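Local coordinates for protein FI20010p1 (Drosophila melanogaster, PDB 7CFB) that probably acts in piRNA amplification and gene silencing as the Tudor-domain protein Krimper, whose first extended Tudor domain is seen here without ligand, at residues V181-N184 with L189-E192. Residues are numbered along the deposited sequence; the frame is centred on the assembly and turned at random.
Sequences VHEN and LVAE
The His182 side chain meets Val190 through CB and Glu192 through its ring. His182 CB sits 3.4 Å from Val190 O and also touches Val190 CG1. From CB the side chain turns back beside its own backbone N (chi1 -73°), which brings the ring to Glu192. ND1 makes a weak hydrogen bond to Arg180 O. His182 CE1 comes 3.2 Å from Glu192 OE1, which lies at the ring edge, near its plane, and also touches Glu192 CB. Ring and carboxylate planes are 30° apart. His182 NE2 is close to the same OE1, but the angle is too poor for a hydrogen bond. With an alanine here, the Glu192 carboxylate would probably lose the ring edge beside it and Glu192 CB would lose cover. The two strands, 176-184 and 189-194, form an antiparallel hairpin with a classic beta bulge, His182 and Glu183 being set opposite the single residue Val190. Val190 O takes a straight bond from Glu183 N (3.0 Å, 165°) and a weak, bent one from His182 N. Val190 N returns a bond to Glu183 O. On the face that carries Glu183 and Val190, Glu183 CB and Val190 CB lie 4.0 Å apart. On the opposite face Leu189 CD2 packs alongside the Asn184 amide, 3.5 Å from Asn184 CG. That amide is fixed by Asn184 ND2 bonding to Phe44 O and Met41 O, while Leu189 also packs against Cys159 of strand 157-161.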
ATOM      1  N   VAL A 181       2.329   6.719  20.039  1.00 29.27           N
ATOM      2  CA  VAL A 181       2.588   7.782  19.047  1.00 32.25           C
ATOM      3  C   VAL A 181       3.296   8.955  19.729  1.00 38.73           C
ATOM      4  O   VAL A 181       2.695   9.593  20.529  1.00 36.75           O
ATOM      5  CB  VAL A 181       1.248   8.188  18.420  1.00 35.01           C
ATOM      6  CG1 VAL A 181       1.391   9.150  17.274  1.00 29.15           C
ATOM      7  CG2 VAL A 181       0.446   6.977  18.027  1.00 25.26           C
ATOM      8  N   HIS A 182       4.590   9.095  19.509  1.00 36.62           N
ATOM      9  CA  HIS A 182       5.342  10.256  20.040  1.00 37.44           C
ATOM     10  C   HIS A 182       4.996  11.519  19.262  1.00 38.39           C
ATOM     11  O   HIS A 182       4.800  12.528  19.863  1.00 34.04           O
ATOM     12  CB  HIS A 182       6.850  10.021  19.971  1.00 35.38           C
ATOM     13  CG  HIS A 182       7.391   9.043  20.953  1.00 37.51           C
ATOM     14  ND1 HIS A 182       6.861   7.803  21.123  1.00 38.43           N
ATOM     15  CD2 HIS A 182       8.446   9.111  21.780  1.00 35.31           C
ATOM     16  CE1 HIS A 182       7.531   7.159  22.031  1.00 36.33           C
ATOM     17  NE2 HIS A 182       8.498   7.938  22.440  1.00 52.19           N
ATOM     18  N   GLU A 183       5.027  11.459  17.942  1.00 28.80           N
ATOM     19  CA  GLU A 183       4.719  12.664  17.167  1.00 27.54           C
ATOM     20  C   GLU A 183       3.876  12.316  15.956  1.00 30.57           C
ATOM     21  O   GLU A 183       4.072  11.295  15.360  1.00 28.96           O
ATOM     22  CB  GLU A 183       5.969  13.330  16.602  1.00 29.81           C
ATOM     23  CG  GLU A 183       7.008  13.664  17.631  1.00 45.48           C
ATOM     24  CD  GLU A 183       8.343  14.096  17.067  1.00 54.41           C
ATOM     25  OE1 GLU A 183       8.359  14.791  16.050  1.00 53.28           O
ATOM     26  OE2 GLU A 183       9.339  13.733  17.648  1.00 53.74           O
ATOM     27  N   ASN A 184       2.971  13.212  15.644  1.00 31.30           N
ATOM     28  CA  ASN A 184       2.143  13.127  14.438  1.00 27.31           C
ATOM     29  C   ASN A 184       2.235  14.495  13.800  1.00 31.36           C
ATOM     30  O   ASN A 184       1.507  15.358  14.178  1.00 33.84           O
ATOM     31  CB  ASN A 184       0.730  12.641  14.728  1.00 27.64           C
ATOM     32  CG  ASN A 184      -0.108  12.499  13.483  1.00 28.98           C
ATOM     33  OD1 ASN A 184       0.183  13.106  12.479  1.00 27.93           O
ATOM     34  ND2 ASN A 184      -1.143  11.692  13.549  1.00 22.66           N
ATOM     35  N   LEU A 189       4.778   9.741  11.114  1.00 28.34           N
ATOM     36  CA  LEU A 189       4.635   9.496  12.550  1.00 28.57           C
ATOM     37  C   LEU A 189       5.973   9.121  13.165  1.00 35.52           C
ATOM     38  O   LEU A 189       6.813   8.560  12.504  1.00 31.55           O
ATOM     39  CB  LEU A 189       3.708   8.300  12.765  1.00 26.10           C
ATOM     40  CG  LEU A 189       2.301   8.337  12.197  1.00 27.06           C
ATOM     41  CD1 LEU A 189       1.588   7.041  12.508  1.00 20.65           C
ATOM     42  CD2 LEU A 189       1.525   9.508  12.753  1.00 23.78           C
ATOM     43  N   VAL A 190       6.118   9.468  14.422  1.00 30.09           N
ATOM     44  CA  VAL A 190       7.231   8.940  15.228  1.00 29.98           C
ATOM     45  C   VAL A 190       6.514   8.113  16.279  1.00 28.07           C
ATOM     46  O   VAL A 190       5.787   8.677  17.046  1.00 29.71           O
ATOM     47  CB  VAL A 190       8.106  10.048  15.822  1.00 29.59           C
ATOM     48  CG1 VAL A 190       9.074   9.483  16.828  1.00 33.31           C
ATOM     49  CG2 VAL A 190       8.831  10.824  14.747  1.00 30.97           C
ATOM     50  N   ALA A 191       6.686   6.811  16.226  1.00 28.46           N
ATOM     51  CA  ALA A 191       5.988   5.907  17.153  1.00 37.57           C
ATOM     52  C   ALA A 191       6.928   4.822  17.677  1.00 34.47           C
ATOM     53  O   ALA A 191       7.842   4.458  17.014  1.00 33.13           O
ATOM     54  CB  ALA A 191       4.811   5.291  16.461  1.00 33.09           C
ATOM     55  N   GLU A 192       6.630   4.331  18.863  1.00 31.65           N
ATOM     56  CA  GLU A 192       7.419   3.280  19.522  1.00 41.08           C
ATOM     57  C   GLU A 192       6.503   2.077  19.696  1.00 38.49           C
ATOM     58  O   GLU A 192       5.463   2.236  20.246  1.00 41.67           O
ATOM     59  CB  GLU A 192       7.928   3.859  20.835  1.00 39.34           C
ATOM     60  CG  GLU A 192       8.238   2.828  21.876  1.00 49.09           C
ATOM     61  CD  GLU A 192       8.946   3.391  23.087  1.00 48.55           C
ATOM     62  OE1 GLU A 192       8.984   4.582  23.225  1.00 52.41           O
ATOM     63  OE2 GLU A 192       9.432   2.621  23.865  1.00 51.84           O
TER